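Local coordinates for protein putative isomerase YbhH (Escherichia coli, PDB 6OTV) that probably acts as an isomerase of the PrpF family, although its substrate and the reaction it carries out are not established, at residues Val7-Leu20 with Asn95-Leu109. Sequence-based numbering, arbitrary orientation.
With PO4 (phosphate ion), chain I.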
loop_
_atom_site.group_PDB
_atom_site.type_symbol
_atom_site.label_atom_id
_atom_site.label_comp_id
_atom_site.label_asym_id
_atom_site.label_seq_id
_atom_site.Cartn_x
_atom_site.Cartn_y
_atom_site.Cartn_z
ATOM N N VAL A 7 -6.738 24.786 11.797
ATOM C CA VAL A 7 -6.974 25.196 10.418
ATOM C C VAL A 7 -8.373 24.734 10.036
ATOM O O VAL A 7 -8.673 23.536 10.107
ATOM C CB VAL A 7 -5.933 24.608 9.446
ATOM C CG1 VAL A 7 -6.319 24.916 8.006
ATOM C CG2 VAL A 7 -4.538 25.140 9.748
ATOM N N MET A 8 -9.232 25.672 9.644
ATOM C CA MET A 8 -10.534 25.323 9.093
ATOM C C MET A 8 -10.402 25.166 7.588
ATOM O O MET A 8 -9.828 26.029 6.914
ATOM C CB MET A 8 -11.594 26.377 9.414
ATOM C CG MET A 8 -12.982 26.051 8.889
ATOM S SD MET A 8 -14.166 27.382 9.194
ATOM C CE MET A 8 -14.161 27.442 10.983
ATOM N N MET A 9 -10.922 24.064 7.070
ATOM C CA MET A 9 -10.944 23.822 5.639
ATOM C C MET A 9 -12.319 23.321 5.238
ATOM O O MET A 9 -12.989 22.616 6.001
ATOM C CB MET A 9 -9.890 22.788 5.208
ATOM C CG MET A 9 -8.461 23.118 5.595
ATOM S SD MET A 9 -7.314 21.898 4.928
ATOM C CE MET A 9 -7.384 22.291 3.179
ATOM N N ARG A 10 -12.741 23.700 4.037
ATOM C CA ARG A 10 -13.828 22.994 3.378
ATOM C C ARG A 10 -13.247 21.755 2.715
ATOM O O ARG A 10 -12.305 21.852 1.919
ATOM C CB ARG A 10 -14.528 23.877 2.349
ATOM C CG ARG A 10 -15.590 23.130 1.539
ATOM C CD ARG A 10 -16.194 23.988 0.440
ATOM N NE ARG A 10 -15.184 24.444 -0.512
ATOM C CZ ARG A 10 -14.667 23.688 -1.476
ATOM N NH1 ARG A 10 -15.056 22.427 -1.618
ATOM N NH2 ARG A 10 -13.754 24.192 -2.296
ATOM N N GLY A 11 -13.777 20.592 3.071
ATOM C CA GLY A 11 -13.424 19.365 2.391
ATOM C C GLY A 11 -14.620 18.837 1.630
ATOM O O GLY A 11 -15.536 18.268 2.231
ATOM N N GLY A 12 -14.632 19.028 0.318
ATOM C CA GLY A 12 -15.796 18.641 -0.460
ATOM C C GLY A 12 -17.004 19.440 -0.012
ATOM O O GLY A 12 -16.995 20.676 -0.015
ATOM N N THR A 13 -18.058 18.732 0.396
ATOM C CA THR A 13 -19.288 19.349 0.876
ATOM C C THR A 13 -19.339 19.438 2.397
ATOM O O THR A 13 -20.423 19.596 2.968
ATOM C CB THR A 13 -20.502 18.576 0.361
ATOM O OG1 THR A 13 -20.443 17.224 0.837
ATOM C CG2 THR A 13 -20.520 18.572 -1.153
ATOM N N SER A 14 -18.193 19.329 3.061
ATOM C CA SER A 14 -18.105 19.398 4.511
ATOM C C SER A 14 -17.087 20.459 4.898
ATOM O O SER A 14 -16.284 20.910 4.077
ATOM C CB SER A 14 -17.718 18.042 5.117
ATOM O OG SER A 14 -18.742 17.083 4.916
ATOM N N ARG A 15 -17.118 20.842 6.173
ATOM C CA ARG A 15 -16.207 21.843 6.710
ATOM C C ARG A 15 -15.917 21.514 8.167
ATOM O O ARG A 15 -16.783 21.005 8.884
ATOM C CB ARG A 15 -16.805 23.248 6.590
ATOM C CG ARG A 15 -15.840 24.385 6.859
ATOM C CD ARG A 15 -16.603 25.696 6.895
ATOM N NE ARG A 15 -17.360 25.828 8.136
ATOM C CZ ARG A 15 -18.467 26.552 8.265
ATOM N NH1 ARG A 15 -18.967 27.202 7.222
ATOM N NH2 ARG A 15 -19.081 26.613 9.437
ATOM N N GLY A 16 -14.696 21.806 8.602
ATOM C CA GLY A 16 -14.358 21.577 9.994
ATOM C C GLY A 16 -12.904 21.882 10.278
ATOM O O GLY A 16 -12.189 22.455 9.451
ATOM N N ALA A 17 -12.476 21.490 11.476
ATOM C CA ALA A 17 -11.117 21.749 11.928
ATOM C C ALA A 17 -10.171 20.659 11.455
ATOM O O ALA A 17 -10.496 19.468 11.500
ATOM C CB ALA A 17 -11.048 21.843 13.451
ATOM N N PHE A 18 -8.994 21.082 11.009
ATOM C CA PHE A 18 -7.890 20.191 10.689
ATOM C C PHE A 18 -6.786 20.439 11.711
ATOM O O PHE A 18 -6.296 21.567 11.845
ATOM C CB PHE A 18 -7.403 20.416 9.257
ATOM C CG PHE A 18 -8.307 19.808 8.211
ATOM C CD1 PHE A 18 -9.555 20.350 7.951
ATOM C CD2 PHE A 18 -7.908 18.688 7.495
ATOM C CE1 PHE A 18 -10.391 19.790 6.998
ATOM C CE2 PHE A 18 -8.736 18.123 6.539
ATOM C CZ PHE A 18 -9.980 18.674 6.290
ATOM N N LEU A 19 -6.420 19.391 12.445
ATOM C CA LEU A 19 -5.525 19.493 13.585
ATOM C C LEU A 19 -4.382 18.501 13.435
ATOM O O LEU A 19 -4.542 17.429 12.847
ATOM C CB LEU A 19 -6.268 19.216 14.900
ATOM C CG LEU A 19 -7.514 20.061 15.176
ATOM C CD1 LEU A 19 -8.304 19.493 16.345
ATOM C CD2 LEU A 19 -7.121 21.508 15.443
ATOM N N LEU A 20 -3.225 18.873 13.971
ATOM C CA LEU A 20 -2.102 17.956 14.098
ATOM C C LEU A 20 -2.233 17.181 15.400
ATOM O O LEU A 20 -2.532 17.756 16.450
ATOM C CB LEU A 20 -0.773 18.710 14.073
ATOM C CG LEU A 20 -0.382 19.390 12.763
ATOM C CD1 LEU A 20 0.823 20.288 12.985
ATOM C CD2 LEU A 20 -0.085 18.350 11.698
ATOM N N ASN A 95 -15.443 13.299 2.394
ATOM C CA ASN A 95 -15.352 14.702 2.018
ATOM C C ASN A 95 -14.260 15.420 2.803
ATOM O O ASN A 95 -13.464 16.164 2.222
ATOM C CB ASN A 95 -16.708 15.376 2.204
ATOM C CG ASN A 95 -17.673 15.016 1.103
ATOM O OD1 ASN A 95 -17.671 15.634 0.039
ATOM N ND2 ASN A 95 -18.488 13.993 1.339
ATOM N N MET A 96 -14.199 15.205 4.121
ATOM C CA MET A 96 -13.088 15.759 4.890
ATOM C C MET A 96 -11.760 15.182 4.424
ATOM O O MET A 96 -10.726 15.857 4.497
ATOM C CB MET A 96 -13.292 15.502 6.385
ATOM C CG MET A 96 -14.431 16.299 6.994
ATOM S SD MET A 96 -14.065 18.062 7.124
ATOM C CE MET A 96 -13.013 18.088 8.573
ATOM N N LEU A 97 -11.774 13.943 3.928
ATOM C CA LEU A 97 -10.576 13.346 3.348
ATOM C C LEU A 97 -9.994 14.219 2.242
ATOM O O LEU A 97 -8.776 14.218 2.029
ATOM C CB LEU A 97 -10.915 11.954 2.817
ATOM C CG LEU A 97 -9.826 11.091 2.186
ATOM C CD1 LEU A 97 -8.720 10.795 3.184
ATOM C CD2 LEU A 97 -10.445 9.806 1.670
ATOM N N SER A 98 -10.844 14.988 1.550
ATOM C CA SER A 98 -10.378 15.825 0.448
ATOM C C SER A 98 -9.345 16.847 0.900
ATOM O O SER A 98 -8.510 17.275 0.097
ATOM C CB SER A 98 -11.557 16.547 -0.208
ATOM O OG SER A 98 -12.674 15.687 -0.329
ATOM N N GLY A 99 -9.391 17.264 2.165
ATOM C CA GLY A 99 -8.451 18.254 2.651
ATOM C C GLY A 99 -7.180 17.713 3.267
ATOM O O GLY A 99 -6.247 18.484 3.513
ATOM N N VAL A 100 -7.109 16.400 3.499
ATOM C CA VAL A 100 -5.990 15.835 4.251
ATOM C C VAL A 100 -4.676 16.050 3.509
ATOM O O VAL A 100 -3.678 16.491 4.094
ATOM C CB VAL A 100 -6.239 14.344 4.541
ATOM C CG1 VAL A 100 -4.997 13.703 5.148
ATOM C CG2 VAL A 100 -7.434 14.179 5.473
ATOM N N GLY A 101 -4.657 15.746 2.208
ATOM C CA GLY A 101 -3.414 15.825 1.453
ATOM C C GLY A 101 -2.843 17.228 1.404
ATOM O O GLY A 101 -1.648 17.435 1.637
ATOM N N ALA A 102 -3.690 18.214 1.099
ATOM C CA ALA A 102 -3.230 19.598 1.055
ATOM C C ALA A 102 -2.786 20.074 2.431
ATOM O O ALA A 102 -1.819 20.836 2.552
ATOM C CB ALA A 102 -4.333 20.503 0.505
ATOM N N PHE A 103 -3.482 19.637 3.482
ATOM C CA PHE A 103 -3.090 20.019 4.833
ATOM C C PHE A 103 -1.741 19.416 5.204
ATOM O O PHE A 103 -0.917 20.071 5.852
ATOM C CB PHE A 103 -4.170 19.593 5.827
ATOM C CG PHE A 103 -3.861 19.948 7.253
ATOM C CD1 PHE A 103 -4.162 21.207 7.749
ATOM C CD2 PHE A 103 -3.280 19.020 8.102
ATOM C CE1 PHE A 103 -3.880 21.537 9.067
ATOM C CE2 PHE A 103 -2.996 19.344 9.421
ATOM C CZ PHE A 103 -3.300 20.604 9.902
ATOM N N ALA A 104 -1.496 18.168 4.797
ATOM C CA ALA A 104 -0.229 17.522 5.120
ATOM C C ALA A 104 0.937 18.217 4.429
ATOM O O ALA A 104 2.025 18.337 5.005
ATOM C CB ALA A 104 -0.280 16.045 4.734
ATOM N N ILE A 105 0.727 18.689 3.200
ATOM C CA ILE A 105 1.794 19.372 2.475
ATOM C C ILE A 105 2.074 20.737 3.092
ATOM O O ILE A 105 3.234 21.119 3.283
ATOM C CB ILE A 105 1.435 19.480 0.983
ATOM C CG1 ILE A 105 1.278 18.085 0.372
ATOM C CG2 ILE A 105 2.495 20.276 0.238
ATOM C CD1 ILE A 105 0.585 18.073 -0.972
ATOM N N GLU A 106 1.022 21.492 3.422
ATOM C CA GLU A 106 1.228 22.817 3.997
ATOM C C GLU A 106 1.885 22.763 5.371
ATOM O O GLU A 106 2.521 23.743 5.777
ATOM C CB GLU A 106 -0.100 23.572 4.090
ATOM C CG GLU A 106 -0.705 23.937 2.744
ATOM C CD GLU A 106 -1.729 25.048 2.856
ATOM O OE1 GLU A 106 -1.351 26.169 3.252
ATOM O OE2 GLU A 106 -2.918 24.800 2.564
ATOM N N ASN A 107 1.757 21.648 6.093
ATOM C CA ASN A 107 2.322 21.515 7.430
ATOM C C ASN A 107 3.578 20.648 7.453
ATOM O O ASN A 107 3.986 20.184 8.523
ATOM C CB ASN A 107 1.272 20.959 8.396
ATOM C CG ASN A 107 0.134 21.934 8.644
ATOM O OD1 ASN A 107 0.195 22.756 9.559
ATOM N ND2 ASN A 107 -0.913 21.850 7.827
ATOM N N GLY A 108 4.195 20.415 6.296
ATOM C CA GLY A 108 5.481 19.743 6.247
ATOM C C GLY A 108 5.479 18.272 6.602
ATOM O O GLY A 108 6.531 17.731 6.948
ATOM N N LEU A 109 4.329 17.601 6.530
ATOM C CA LEU A 109 4.283 16.165 6.775
ATOM C C LEU A 109 4.762 15.347 5.583
ATOM O O LEU A 109 5.014 14.146 5.736
ATOM C CB LEU A 109 2.861 15.740 7.150
ATOM C CG LEU A 109 2.268 16.435 8.374
ATOM C CD1 LEU A 109 0.874 15.910 8.653
ATOM C CD2 LEU A 109 3.172 16.247 9.581
HETATM P P PO4 I . -19.136 11.282 3.328
HETATM O O1 PO4 I . -20.208 11.020 4.363
HETATM O O2 PO4 I . -18.431 12.579 3.642
HETATM O O3 PO4 I . -18.144 10.139 3.326
HETATM O O4 PO4 I . -19.769 11.399 1.963
#
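The side-chain oxygen OD1 of N95 is gripped by two donors: T13 N at 3.1 Å in a nearly straight bond (171°) and, from strand 332-344, R337 NH1. The T13 N-H comes from above the plane of the amide instead of along a lone pair. The other branch, ND2, reaches O2 of a phosphate ion, probably from the crystallisation liquor, at 2.7 Å; G94 N and I279 N also bond the ion, and N95 N adds a weak bond to O2. The N95 amide thus ties the type II' turn G11-S14 to the bound phosphate. Just beyond it the backbones close in, G11 CA lying 4.4 Å from M96 CA, an approach that the bare glycine permits.

M96, bent at chi2 and chi3, folds its CE against F18 CE1 (3.5 Å), while M9 lays its sulfur over one face of the F18 ring. The rim of that ring points at M96 O, with CZ 3.4 Å away, and G99, lacking a side chain, makes room for it. F103, its CG anti to the backbone N (chi1 -180°), stands up from the helix so that F18 CB sits over one face, a CH-pi contact, and N107 ND2 over the opposite face; V7 meets its edge. N107 ND2 is held there by a bond to F103 O of 2.7 Å.

In the Schellman motif that ends the helix, with G108 as C-prime residue, L109 brings CD1 to L20 CD2. The helix packs against one face of the hairpin of strands 3-11 and 14-20, with strands 59-65 and 73-80 bordering M96 and V100, and strand 332-344 flanking V7 and M9.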